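Local coordinates for protein methylmalonate-semialdehyde dehydrogenase (Oceanimonas doudoroffii, PDB 4ZZ7) that probably catalyses the NAD-dependent, acylating oxidation of methylmalonate semialdehyde as a member of the aldehyde dehydrogenase family, at residues A[143-148]-A[220-225]. Residues are numbered along the deposited sequence; the frame is centred on the assembly and turned at random.
Sequences GVVAGI and VKAVSF. With NAD (nicotinamide-adenine-dinucleotide), chain M.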
ATOM      1  N   GLY A 143      -9.253  -8.253  20.785  1.00 18.89           N
ATOM      2  CA  GLY A 143     -10.173  -8.645  21.844  1.00 18.34           C
ATOM      3  C   GLY A 143     -10.603  -7.430  22.607  1.00 17.50           C
ATOM      4  O   GLY A 143     -11.135  -6.506  22.004  1.00 16.76           O
ATOM      5  N   VAL A 144     -10.359  -7.434  23.920  1.00 17.75           N
ATOM      6  CA  VAL A 144     -10.674  -6.279  24.767  1.00 17.88           C
ATOM      7  C   VAL A 144      -9.440  -5.425  24.827  1.00 17.97           C
ATOM      8  O   VAL A 144      -8.341  -5.912  25.107  1.00 17.22           O
ATOM      9  CB  VAL A 144     -11.120  -6.628  26.205  1.00 18.15           C
ATOM     10  CG1 VAL A 144     -11.463  -5.357  26.970  1.00 18.05           C
ATOM     11  CG2 VAL A 144     -12.346  -7.543  26.213  1.00 18.27           C
ATOM     12  N   VAL A 145      -9.655  -4.140  24.564  1.00 18.53           N
ATOM     13  CA  VAL A 145      -8.592  -3.163  24.458  1.00 18.77           C
ATOM     14  C   VAL A 145      -8.861  -2.065  25.437  1.00 18.25           C
ATOM     15  O   VAL A 145     -10.006  -1.632  25.573  1.00 18.52           O
ATOM     16  CB  VAL A 145      -8.544  -2.548  23.063  1.00 19.65           C
ATOM     17  CG1 VAL A 145      -7.480  -1.453  23.001  1.00 20.57           C
ATOM     18  CG2 VAL A 145      -8.222  -3.631  22.047  1.00 19.87           C
ATOM     19  N   ALA A 146      -7.799  -1.610  26.097  1.00 17.71           N
ATOM     20  CA  ALA A 146      -7.911  -0.635  27.166  1.00 17.78           C
ATOM     21  C   ALA A 146      -7.231   0.653  26.753  1.00 17.89           C
ATOM     22  O   ALA A 146      -6.146   0.622  26.161  1.00 17.78           O
ATOM     23  CB  ALA A 146      -7.292  -1.177  28.440  1.00 17.55           C
ATOM     24  N   GLY A 147      -7.874   1.775  27.071  1.00 17.69           N
ATOM     25  CA  GLY A 147      -7.361   3.103  26.727  1.00 17.50           C
ATOM     26  C   GLY A 147      -7.288   3.989  27.947  1.00 17.23           C
ATOM     27  O   GLY A 147      -8.221   4.007  28.737  1.00 16.96           O
ATOM     28  N   ILE A 148      -6.180   4.716  28.103  1.00 16.97           N
ATOM     29  CA  ILE A 148      -5.967   5.554  29.270  1.00 17.04           C
ATOM     30  C   ILE A 148      -5.502   6.909  28.815  1.00 17.24           C
ATOM     31  O   ILE A 148      -4.475   6.993  28.137  1.00 17.26           O
ATOM     32  CB  ILE A 148      -4.925   4.949  30.202  1.00 17.17           C
ATOM     33  CG1 ILE A 148      -5.409   3.590  30.679  1.00 17.20           C
ATOM     34  CG2 ILE A 148      -4.686   5.871  31.403  1.00 17.32           C
ATOM     35  CD1 ILE A 148      -4.333   2.759  31.300  1.00 17.81           C
ATOM     36  N   VAL A 220      -7.477  -8.267  28.918  1.00 20.51           N
ATOM     37  CA  VAL A 220      -7.074  -7.045  28.258  1.00 20.24           C
ATOM     38  C   VAL A 220      -5.847  -7.397  27.462  1.00 19.84           C
ATOM     39  O   VAL A 220      -4.806  -7.691  28.031  1.00 20.56           O
ATOM     40  CB  VAL A 220      -6.728  -5.908  29.256  1.00 20.68           C
ATOM     41  CG1 VAL A 220      -6.284  -4.657  28.520  1.00 20.46           C
ATOM     42  CG2 VAL A 220      -7.922  -5.562  30.134  1.00 21.15           C
ATOM     43  N   LYS A 221      -5.975  -7.314  26.149  1.00 19.65           N
ATOM     44  CA  LYS A 221      -4.949  -7.714  25.223  1.00 19.51           C
ATOM     45  C   LYS A 221      -4.095  -6.579  24.661  1.00 18.71           C
ATOM     46  O   LYS A 221      -3.093  -6.861  24.016  1.00 19.09           O
ATOM     47  CB  LYS A 221      -5.601  -8.463  24.064  1.00 21.43           C
ATOM     48  CG  LYS A 221      -5.587  -9.971  24.231  1.00 23.42           C
ATOM     49  CD  LYS A 221      -6.688 -10.470  25.131  1.00 25.13           C
ATOM     50  CE  LYS A 221      -6.229 -11.666  25.970  1.00 27.70           C
ATOM     51  NZ  LYS A 221      -5.907 -12.899  25.197  1.00 29.57           N
ATOM     52  N   ALA A 222      -4.483  -5.320  24.861  1.00 17.80           N
ATOM     53  CA  ALA A 222      -3.671  -4.192  24.397  1.00 17.46           C
ATOM     54  C   ALA A 222      -3.983  -2.935  25.168  1.00 17.48           C
ATOM     55  O   ALA A 222      -5.131  -2.685  25.509  1.00 18.17           O
ATOM     56  CB  ALA A 222      -3.892  -3.949  22.909  1.00 17.57           C
ATOM     57  N   VAL A 223      -2.967  -2.121  25.404  1.00 17.51           N
ATOM     58  CA  VAL A 223      -3.138  -0.892  26.170  1.00 18.02           C
ATOM     59  C   VAL A 223      -2.570   0.341  25.451  1.00 18.28           C
ATOM     60  O   VAL A 223      -1.368   0.413  25.198  1.00 18.06           O
ATOM     61  CB  VAL A 223      -2.470  -1.036  27.553  1.00 18.15           C
ATOM     62  CG1 VAL A 223      -2.659   0.235  28.384  1.00 18.19           C
ATOM     63  CG2 VAL A 223      -3.024  -2.267  28.277  1.00 17.68           C
ATOM     64  N   SER A 224      -3.443   1.306  25.153  1.00 18.87           N
ATOM     65  CA  SER A 224      -3.052   2.629  24.610  1.00 18.96           C
ATOM     66  C   SER A 224      -3.039   3.693  25.715  1.00 18.45           C
ATOM     67  O   SER A 224      -4.099   4.070  26.235  1.00 17.61           O
ATOM     68  CB  SER A 224      -4.028   3.081  23.512  1.00 19.31           C
ATOM     69  OG  SER A 224      -3.872   2.343  22.308  1.00 19.82           O
ATOM     70  N   PHE A 225      -1.842   4.166  26.072  1.00 18.15           N
ATOM     71  CA  PHE A 225      -1.696   5.213  27.087  1.00 18.01           C
ATOM     72  C   PHE A 225      -1.208   6.464  26.451  1.00 18.51           C
ATOM     73  O   PHE A 225      -0.320   6.410  25.613  1.00 18.42           O
ATOM     74  CB  PHE A 225      -0.699   4.847  28.195  1.00 17.86           C
ATOM     75  CG  PHE A 225      -0.487   5.954  29.208  1.00 16.87           C
ATOM     76  CD1 PHE A 225      -1.383   6.153  30.219  1.00 16.67           C
ATOM     77  CD2 PHE A 225       0.605   6.810  29.120  1.00 16.69           C
ATOM     78  CE1 PHE A 225      -1.206   7.180  31.127  1.00 16.76           C
ATOM     79  CE2 PHE A 225       0.790   7.838  30.027  1.00 16.25           C
ATOM     80  CZ  PHE A 225      -0.116   8.023  31.032  1.00 16.30           C
TER
HETATM   81  PA  NAD M 501      -0.742  11.680  33.653  1.00 47.36           P
HETATM   82  O1A NAD M 501      -0.990  11.961  35.132  1.00 46.29           O
HETATM   83  O2A NAD M 501       0.636  11.310  33.131  1.00 43.25           O
HETATM   84  O5B NAD M 501      -1.705  10.455  33.199  1.00 46.00           O
HETATM   85  C5B NAD M 501      -3.053  10.626  32.738  1.00 41.94           C
HETATM   86  C4B NAD M 501      -3.882   9.358  32.942  1.00 38.73           C
HETATM   87  O4B NAD M 501      -3.138   8.381  33.674  1.00 36.88           O
HETATM   88  C3B NAD M 501      -5.165   9.585  33.736  1.00 37.46           C
HETATM   89  O3B NAD M 501      -6.214   8.850  33.100  1.00 34.93           O
HETATM   90  C2B NAD M 501      -4.846   9.106  35.151  1.00 37.53           C
HETATM   91  O2B NAD M 501      -5.882   8.462  35.898  1.00 37.76           O
HETATM   92  C1B NAD M 501      -3.741   8.088  34.940  1.00 37.65           C
HETATM   93  N9A NAD M 501      -2.725   8.105  36.035  1.00 39.19           N
HETATM   94  C8A NAD M 501      -2.228   9.211  36.662  1.00 38.74           C
HETATM   95  N7A NAD M 501      -1.311   8.859  37.588  1.00 38.34           N
HETATM   96  C5A NAD M 501      -1.205   7.507  37.575  1.00 37.80           C
HETATM   97  C6A NAD M 501      -0.413   6.488  38.325  1.00 36.51           C
HETATM   98  N6A NAD M 501       0.458   6.882  39.278  1.00 35.98           N
HETATM   99  N1A NAD M 501      -0.593   5.177  38.010  1.00 35.24           N
HETATM  100  C2A NAD M 501      -1.479   4.781  37.047  1.00 34.01           C
HETATM  101  N3A NAD M 501      -2.228   5.638  36.321  1.00 32.17           N
HETATM  102  C4A NAD M 501      -2.141   6.993  36.542  1.00 37.52           C
HETATM  103  O3  NAD M 501      -1.287  12.951  32.771  1.00 50.37           O
HETATM  104  PN  NAD M 501      -2.238  14.207  33.225  1.00 49.99           P
HETATM  105  O1N NAD M 501      -3.683  13.753  33.452  1.00 48.95           O
HETATM  106  O2N NAD M 501      -1.570  15.131  34.253  1.00 46.90           O
HETATM  107  O5D NAD M 501      -2.145  14.943  31.801  1.00 51.33           O
HETATM  108  C5D NAD M 501      -0.976  15.705  31.455  1.00 57.61           C
HETATM  109  C4D NAD M 501       0.082  14.954  30.621  1.00 61.76           C
HETATM  110  O4D NAD M 501      -0.351  14.544  29.303  1.00 65.76           O
HETATM  111  C3D NAD M 501       1.308  15.850  30.376  1.00 63.77           C
HETATM  112  O3D NAD M 501       2.399  15.462  31.218  1.00 57.82           O
HETATM  113  C2D NAD M 501       1.661  15.727  28.886  1.00 66.08           C
HETATM  114  O2D NAD M 501       3.061  15.506  28.680  1.00 63.54           O
HETATM  115  C1D NAD M 501       0.799  14.559  28.440  1.00 65.85           C
HETATM  116  N1N NAD M 501       0.406  14.568  27.035  1.00 68.43           N
HETATM  117  C2N NAD M 501       1.107  13.783  26.206  1.00 71.75           C
HETATM  118  C3N NAD M 501       0.790  13.719  24.853  1.00 73.58           C
HETATM  119  C7N NAD M 501       1.567  12.879  23.868  1.00 78.12           C
HETATM  120  O7N NAD M 501       2.793  12.945  23.723  1.00 74.25           O
HETATM  121  N7N NAD M 501       0.849  12.075  23.104  1.00 79.79           N
HETATM  122  C4N NAD M 501      -0.292  14.455  24.382  1.00 68.67           C
HETATM  123  C5N NAD M 501      -1.018  15.259  25.251  1.00 67.21           C
HETATM  124  C6N NAD M 501      -0.644  15.295  26.596  1.00 70.12           C
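With CG2 of Ile148 and CG of Phe225 each set anti to the backbone N (chi1 of Phe225 177°), the isoleucine methyl branch and the phenylalanine ring are carried together on one face of a parallel sheet. Ile148 CG2 comes in at the ring's edge, near its plane, 3.5 Å from Phe225 CD1. The same methyl and the neighbouring ring carbon approach the adenosine ribose of NAD, whose O4B lies 3.4 Å from Phe225 CE1. Phosphate oxygen O2A lies at the ring edge, in its plane, so the ring meets the cofactor with C-H groups. A lysine in place of Phe225 would probably deprive Ile148 CG2 and the ribose of the aromatic C-H edge they pack against.

Farther back on this face, Ala146 CB rests 3.6 Å from Val220 CG1; its single methyl suits a place against helix 208-216, where it touches Leu214. Val223, beta-branched as strands favour, adds CG1 4.2 Å from Ile148 CD1, while helix 229-241 covers Val223 and Phe225. On the opposite face Ser224 OG is hydrogen-bonded to Gln247 OE1 and Tyr474 OH.

The backbones run side by side at 16°. Ala146 grips the partner strand twice, its N bonding to Ala222 O at 2.9 Å and its O receiving Ser224 N; Ile148 N then bonds to Ser224 O, and Lys221 N to Val144 O. On its other edge strand 144-148 pairs with strand 171-175, making it a central strand of the Rossmann-like NAD-binding domain. Nearly straight backbone hydrogen bonds thus hold the two strands in register as far as Ile148, and the apolar pair Ile148 and Phe225 offers the cofactor shape and van der Waals contact, whereas polar recognition comes from residues such as Lys175 and Ser228.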